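Local atomic coordinates of F5/8 type C domain protein (Clostridium perfringens, PDB entry 7JRM), a protein that probably binds carbohydrate through its CBM51 module, as part of a ZmpB O-glycopeptidase that recognises and hydrolyses mucin glycoproteins. Residues I136-V150 against K188-L202. Sequence-based numbering, arbitrary orientation.
Sequences IVYNSEGYDIFDTWV and KRLVVDVRNSKEIKL
Strand 145-150 runs antiparallel to strand 188-193, at 171° with axes 4.6 Å apart, and strand 136-139 pairs likewise with strand 199-202; between its two strands each segment makes a type II turn, Ser140 to Tyr143 and Val194 to Ser197, and changes sheet. The Phe146 ring lies between the two pairs. Its CG stands anti to the backbone N (chi1 171°), which carries the ring from the first pair toward the second. There CD1 of Ile200 sits over one ring face, a CH-pi contact 3.8 Å from the centroid and displaced toward the rim, while Leu202 comes from the opposite direction and brings CD2 within 3.6 Å of Phe146 CZ. Val192 CG2 lies at the ring edge.

On the other side of strands 145-150 and 188-193, the extended side chain of Arg189 grips Asp147 side-on: NH2 donates to OD2 at 2.7 Å and NE to OD1 at 3.1 Å, both on the syn side of the carboxylate. The same arginine lays its CB over the six-membered ring of Trp149, 3.6 Å from CZ3. Arg224 also bridges Asp147 OD2, and the Ala15 carbonyl accepts from Arg189 NH2, so this ion pair has partners beyond both strands.

At the turns, Ser140 OG donates to Ser197 OG (2.7 Å), which in turn donates to Val194 O; this chain of two hydroxyl bonds joins the two turns. A water accepts the N-H of Ser197 and lies within hydrogen-bonding distance of Ser140 O.

Two antiparallel sheets with the Phe146 ring between them are consistent with the beta-sandwich of an NPCBM domain. Strand 215-224 flanks strand 145-150 in one sheet, while strands 93-95 and 163-170 flank the 136-139/199-202 pair in the other.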
loop_
_atom_site.group_PDB
_atom_site.type_symbol
_atom_site.label_atom_id
_atom_site.label_comp_id
_atom_site.label_asym_id
_atom_site.label_seq_id
_atom_site.Cartn_x
_atom_site.Cartn_y
_atom_site.Cartn_z
ATOM N N ILE A 136 -21.357 -21.447 32.796
ATOM C CA ILE A 136 -19.917 -21.290 32.617
ATOM C C ILE A 136 -19.591 -19.809 32.730
ATOM O O ILE A 136 -20.159 -18.984 32.003
ATOM C CB ILE A 136 -19.443 -21.860 31.271
ATOM C CG1 ILE A 136 -19.951 -23.293 31.093
ATOM C CG2 ILE A 136 -17.927 -21.826 31.186
ATOM C CD1 ILE A 136 -19.537 -23.933 29.784
ATOM N N VAL A 137 -18.677 -19.473 33.638
ATOM C CA VAL A 137 -18.320 -18.093 33.941
ATOM C C VAL A 137 -16.889 -17.847 33.485
ATOM O O VAL A 137 -15.996 -18.663 33.748
ATOM C CB VAL A 137 -18.479 -17.790 35.441
ATOM C CG1 VAL A 137 -18.040 -16.366 35.751
ATOM C CG2 VAL A 137 -19.919 -18.016 35.877
ATOM N N TYR A 138 -16.671 -16.723 32.805
ATOM C CA TYR A 138 -15.355 -16.317 32.342
ATOM C C TYR A 138 -15.021 -14.928 32.867
ATOM O O TYR A 138 -15.911 -14.103 33.102
ATOM C CB TYR A 138 -15.275 -16.304 30.809
ATOM C CG TYR A 138 -15.090 -17.662 30.174
ATOM C CD1 TYR A 138 -16.184 -18.422 29.785
ATOM C CD2 TYR A 138 -13.820 -18.179 29.956
ATOM C CE1 TYR A 138 -16.020 -19.660 29.199
ATOM C CE2 TYR A 138 -13.645 -19.418 29.370
ATOM C CZ TYR A 138 -14.749 -20.154 28.995
ATOM O OH TYR A 138 -14.582 -21.389 28.412
ATOM N N ASN A 139 -13.727 -14.677 33.050
ATOM C CA ASN A 139 -13.254 -13.326 33.322
ATOM C C ASN A 139 -13.374 -12.499 32.047
ATOM O O ASN A 139 -12.789 -12.849 31.018
ATOM C CB ASN A 139 -11.807 -13.361 33.817
ATOM C CG ASN A 139 -11.288 -11.991 34.229
ATOM O OD1 ASN A 139 -11.358 -11.025 33.468
ATOM N ND2 ASN A 139 -10.754 -11.905 35.442
ATOM N N SER A 140 -14.135 -11.407 32.111
ATOM C CA SER A 140 -14.389 -10.563 30.950
ATOM C C SER A 140 -13.759 -9.181 31.084
ATOM O O SER A 140 -14.136 -8.259 30.351
ATOM C CB SER A 140 -15.893 -10.438 30.705
ATOM O OG SER A 140 -16.548 -9.874 31.828
ATOM N N GLU A 141 -12.807 -9.018 31.998
ATOM C CA GLU A 141 -12.189 -7.716 32.215
ATOM C C GLU A 141 -11.317 -7.333 31.025
ATOM O O GLU A 141 -10.488 -8.125 30.566
ATOM C CB GLU A 141 -11.359 -7.730 33.498
ATOM C CG GLU A 141 -12.150 -8.095 34.743
ATOM C CD GLU A 141 -11.346 -7.923 36.015
ATOM O OE1 GLU A 141 -10.682 -6.875 36.163
ATOM O OE2 GLU A 141 -11.376 -8.836 36.867
ATOM N N GLY A 142 -11.506 -6.112 30.528
ATOM C CA GLY A 142 -10.729 -5.604 29.419
ATOM C C GLY A 142 -11.272 -5.929 28.045
ATOM O O GLY A 142 -10.697 -5.474 27.048
ATOM N N TYR A 143 -12.357 -6.690 27.957
ATOM C CA TYR A 143 -12.940 -7.077 26.682
ATOM C C TYR A 143 -14.148 -6.204 26.362
ATOM O O TYR A 143 -14.800 -5.659 27.257
ATOM C CB TYR A 143 -13.339 -8.553 26.696
ATOM C CG TYR A 143 -12.161 -9.493 26.827
ATOM C CD1 TYR A 143 -11.178 -9.543 25.848
ATOM C CD2 TYR A 143 -12.028 -10.325 27.932
ATOM C CE1 TYR A 143 -10.097 -10.399 25.962
ATOM C CE2 TYR A 143 -10.951 -11.184 28.055
ATOM C CZ TYR A 143 -9.989 -11.218 27.067
ATOM O OH TYR A 143 -8.916 -12.070 27.185
ATOM N N ASP A 144 -14.440 -6.076 25.069
ATOM C CA ASP A 144 -15.484 -5.185 24.579
ATOM C C ASP A 144 -16.718 -5.922 24.084
ATOM O O ASP A 144 -17.842 -5.552 24.437
ATOM C CB ASP A 144 -14.931 -4.298 23.454
ATOM C CG ASP A 144 -13.767 -3.439 23.904
ATOM O OD1 ASP A 144 -13.909 -2.728 24.921
ATOM O OD2 ASP A 144 -12.710 -3.472 23.240
ATOM N N ILE A 145 -16.542 -6.961 23.270
ATOM C CA ILE A 145 -17.646 -7.634 22.597
ATOM C C ILE A 145 -17.501 -9.136 22.786
ATOM O O ILE A 145 -16.397 -9.683 22.681
ATOM C CB ILE A 145 -17.686 -7.274 21.094
ATOM C CG1 ILE A 145 -18.188 -5.842 20.900
ATOM C CG2 ILE A 145 -18.551 -8.255 20.313
ATOM C CD1 ILE A 145 -19.633 -5.645 21.296
ATOM N N PHE A 146 -18.615 -9.805 23.077
ATOM C CA PHE A 146 -18.682 -11.259 23.092
ATOM C C PHE A 146 -19.498 -11.732 21.896
ATOM O O PHE A 146 -20.632 -11.284 21.698
ATOM C CB PHE A 146 -19.300 -11.780 24.390
ATOM C CG PHE A 146 -19.592 -13.251 24.365
ATOM C CD1 PHE A 146 -18.558 -14.174 24.333
ATOM C CD2 PHE A 146 -20.897 -13.714 24.359
ATOM C CE1 PHE A 146 -18.822 -15.531 24.304
ATOM C CE2 PHE A 146 -21.166 -15.070 24.333
ATOM C CZ PHE A 146 -20.126 -15.980 24.304
ATOM N N ASP A 147 -18.921 -12.637 21.110
ATOM C CA ASP A 147 -19.531 -13.125 19.881
ATOM C C ASP A 147 -19.491 -14.646 19.873
ATOM O O ASP A 147 -18.470 -15.246 20.225
ATOM C CB ASP A 147 -18.801 -12.563 18.653
ATOM C CG ASP A 147 -19.555 -12.800 17.361
ATOM O OD1 ASP A 147 -20.708 -13.277 17.418
ATOM O OD2 ASP A 147 -18.994 -12.499 16.287
ATOM N N THR A 148 -20.598 -15.268 19.470
ATOM C CA THR A 148 -20.683 -16.721 19.505
ATOM C C THR A 148 -21.816 -17.204 18.610
ATOM O O THR A 148 -22.784 -16.481 18.362
ATOM C CB THR A 148 -20.897 -17.236 20.935
ATOM O OG1 THR A 148 -20.822 -18.667 20.949
ATOM C CG2 THR A 148 -22.259 -16.804 21.464
ATOM N N TRP A 149 -21.667 -18.433 18.123
ATOM C CA TRP A 149 -22.756 -19.198 17.538
ATOM C C TRP A 149 -23.269 -20.191 18.574
ATOM O O TRP A 149 -22.501 -20.716 19.385
ATOM C CB TRP A 149 -22.304 -19.951 16.284
ATOM C CG TRP A 149 -22.000 -19.082 15.098
ATOM C CD1 TRP A 149 -20.766 -18.756 14.616
ATOM C CD2 TRP A 149 -22.948 -18.446 14.231
ATOM N NE1 TRP A 149 -20.885 -17.952 13.509
ATOM C CE2 TRP A 149 -22.215 -17.746 13.251
ATOM C CE3 TRP A 149 -24.345 -18.396 14.190
ATOM C CZ2 TRP A 149 -22.830 -17.006 12.243
ATOM C CZ3 TRP A 149 -24.955 -17.660 13.187
ATOM C CH2 TRP A 149 -24.198 -16.976 12.228
ATOM N N VAL A 150 -24.576 -20.443 18.551
ATOM C CA VAL A 150 -25.197 -21.361 19.498
ATOM C C VAL A 150 -26.153 -22.282 18.754
ATOM O O VAL A 150 -26.679 -21.938 17.690
ATOM C CB VAL A 150 -25.936 -20.618 20.633
ATOM C CG1 VAL A 150 -24.946 -19.875 21.518
ATOM C CG2 VAL A 150 -26.978 -19.668 20.062
ATOM N N LYS A 188 -27.852 -19.894 15.777
ATOM C CA LYS A 188 -28.126 -18.489 16.035
ATOM C C LYS A 188 -26.867 -17.794 16.533
ATOM O O LYS A 188 -26.017 -18.405 17.187
ATOM C CB LYS A 188 -29.253 -18.326 17.061
ATOM C CG LYS A 188 -30.638 -18.660 16.529
ATOM C CD LYS A 188 -31.680 -18.601 17.636
ATOM C CE LYS A 188 -33.025 -19.131 17.163
ATOM N NZ LYS A 188 -33.566 -18.344 16.020
ATOM N N ARG A 189 -26.755 -16.507 16.217
ATOM C CA ARG A 189 -25.605 -15.703 16.602
ATOM C C ARG A 189 -25.974 -14.781 17.757
ATOM O O ARG A 189 -27.073 -14.221 17.792
ATOM C CB ARG A 189 -25.095 -14.876 15.419
ATOM C CG ARG A 189 -23.754 -14.201 15.662
ATOM C CD ARG A 189 -23.235 -13.538 14.396
ATOM N NE ARG A 189 -21.891 -12.996 14.571
ATOM C CZ ARG A 189 -21.347 -12.075 13.781
ATOM N NH1 ARG A 189 -22.032 -11.589 12.754
ATOM N NH2 ARG A 189 -20.116 -11.640 14.016
ATOM N N LEU A 190 -25.048 -14.631 18.702
ATOM C CA LEU A 190 -25.222 -13.745 19.846
ATOM C C LEU A 190 -24.014 -12.826 19.937
ATOM O O LEU A 190 -22.884 -13.299 20.093
ATOM C CB LEU A 190 -25.393 -14.537 21.146
ATOM C CG LEU A 190 -26.600 -15.474 21.235
ATOM C CD1 LEU A 190 -26.595 -16.233 22.554
ATOM C CD2 LEU A 190 -27.901 -14.703 21.062
ATOM N N VAL A 191 -24.253 -11.521 19.837
ATOM C CA VAL A 191 -23.209 -10.505 19.930
ATOM C C VAL A 191 -23.572 -9.597 21.095
ATOM O O VAL A 191 -24.555 -8.847 21.020
ATOM C CB VAL A 191 -23.061 -9.708 18.628
ATOM C CG1 VAL A 191 -21.914 -8.717 18.742
ATOM C CG2 VAL A 191 -22.842 -10.649 17.452
ATOM N N VAL A 192 -22.787 -9.657 22.168
ATOM C CA VAL A 192 -23.124 -9.015 23.433
ATOM C C VAL A 192 -22.060 -7.981 23.775
ATOM O O VAL A 192 -20.859 -8.263 23.693
ATOM C CB VAL A 192 -23.260 -10.044 24.570
ATOM C CG1 VAL A 192 -23.760 -9.370 25.841
ATOM C CG2 VAL A 192 -24.191 -11.172 24.155
ATOM N N ASP A 193 -22.508 -6.790 24.165
ATOM C CA ASP A 193 -21.617 -5.766 24.695
ATOM C C ASP A 193 -21.188 -6.156 26.106
ATOM O O ASP A 193 -22.034 -6.343 26.985
ATOM C CB ASP A 193 -22.326 -4.412 24.697
ATOM C CG ASP A 193 -21.385 -3.248 24.964
ATOM O OD1 ASP A 193 -20.254 -3.475 25.442
ATOM O OD2 ASP A 193 -21.784 -2.096 24.696
ATOM N N VAL A 194 -19.879 -6.284 26.321
ATOM C CA VAL A 194 -19.352 -6.658 27.629
ATOM C C VAL A 194 -18.353 -5.606 28.097
ATOM O O VAL A 194 -17.439 -5.902 28.874
ATOM C CB VAL A 194 -18.709 -8.057 27.595
ATOM C CG1 VAL A 194 -19.752 -9.116 27.267
ATOM C CG2 VAL A 194 -17.568 -8.101 26.591
ATOM N N ARG A 195 -18.531 -4.370 27.635
ATOM C CA ARG A 195 -17.598 -3.301 27.963
ATOM C C ARG A 195 -17.626 -2.989 29.454
ATOM O O ARG A 195 -18.693 -2.883 30.065
ATOM C CB ARG A 195 -17.931 -2.042 27.164
ATOM C CG ARG A 195 -17.234 -1.954 25.819
ATOM C CD ARG A 195 -17.595 -0.663 25.101
ATOM N NE ARG A 195 -19.033 -0.550 24.873
ATOM C CZ ARG A 195 -19.613 0.473 24.254
ATOM N NH1 ARG A 195 -18.878 1.477 23.797
ATOM N NH2 ARG A 195 -20.929 0.492 24.089
ATOM N N ASN A 196 -16.432 -2.842 30.035
ATOM C CA ASN A 196 -16.266 -2.465 31.440
ATOM C C ASN A 196 -16.976 -3.444 32.372
ATOM O O ASN A 196 -17.595 -3.051 33.363
ATOM C CB ASN A 196 -16.746 -1.032 31.688
ATOM C CG ASN A 196 -15.895 -0.003 30.971
ATOM O OD1 ASN A 196 -14.673 0.022 31.121
ATOM N ND2 ASN A 196 -16.538 0.851 30.185
ATOM N N SER A 197 -16.885 -4.729 32.052
ATOM C CA SER A 197 -17.451 -5.786 32.873
ATOM C C SER A 197 -16.334 -6.611 33.498
ATOM O O SER A 197 -15.163 -6.508 33.123
ATOM C CB SER A 197 -18.380 -6.683 32.045
ATOM O OG SER A 197 -17.637 -7.538 31.192
ATOM N N LYS A 198 -16.711 -7.436 34.469
ATOM C CA LYS A 198 -15.771 -8.325 35.135
ATOM C C LYS A 198 -16.070 -9.799 34.924
ATOM O O LYS A 198 -15.142 -10.610 34.958
ATOM C CB LYS A 198 -15.737 -8.034 36.645
ATOM C CG LYS A 198 -14.994 -6.757 37.004
ATOM C CD LYS A 198 -15.269 -6.334 38.437
ATOM C CE LYS A 198 -13.993 -6.321 39.263
ATOM N NZ LYS A 198 -14.249 -6.650 40.691
ATOM N N GLU A 199 -17.328 -10.168 34.698
ATOM C CA GLU A 199 -17.704 -11.560 34.509
ATOM C C GLU A 199 -18.760 -11.669 33.421
ATOM O O GLU A 199 -19.631 -10.805 33.298
ATOM C CB GLU A 199 -18.244 -12.179 35.805
ATOM C CG GLU A 199 -17.183 -12.504 36.838
ATOM C CD GLU A 199 -17.709 -13.404 37.938
ATOM O OE1 GLU A 199 -18.943 -13.450 38.130
ATOM O OE2 GLU A 199 -16.890 -14.063 38.611
ATOM N N ILE A 200 -18.672 -12.738 32.636
ATOM C CA ILE A 200 -19.720 -13.129 31.706
ATOM C C ILE A 200 -20.107 -14.568 32.020
ATOM O O ILE A 200 -19.240 -15.416 32.259
ATOM C CB ILE A 200 -19.286 -12.969 30.232
ATOM C CG1 ILE A 200 -20.457 -13.271 29.293
ATOM C CG2 ILE A 200 -18.076 -13.841 29.908
ATOM C CD1 ILE A 200 -20.104 -13.190 27.825
ATOM N N LYS A 201 -21.409 -14.833 32.055
ATOM C CA LYS A 201 -21.936 -16.140 32.428
ATOM C C LYS A 201 -22.732 -16.700 31.260
ATOM O O LYS A 201 -23.733 -16.107 30.846
ATOM C CB LYS A 201 -22.805 -16.045 33.682
ATOM C CG LYS A 201 -23.293 -17.385 34.208
ATOM C CD LYS A 201 -23.814 -17.258 35.631
ATOM C CE LYS A 201 -24.869 -16.167 35.737
ATOM N NZ LYS A 201 -25.478 -16.104 37.095
ATOM N N LEU A 202 -22.285 -17.837 30.735
ATOM C CA LEU A 202 -22.934 -18.502 29.612
ATOM C C LEU A 202 -23.847 -19.596 30.152
ATOM O O LEU A 202 -23.375 -20.549 30.780
ATOM C CB LEU A 202 -21.894 -19.080 28.655
ATOM C CG LEU A 202 -20.801 -18.111 28.196
ATOM C CD1 LEU A 202 -19.867 -18.793 27.211
ATOM C CD2 LEU A 202 -21.411 -16.858 27.585
HETATM O O HOH W 1 -14.817 -5.611 30.293
HETATM O O HOH W 2 -13.113 -11.258 36.812
HETATM O O HOH W 3 -14.069 -2.922 28.659
#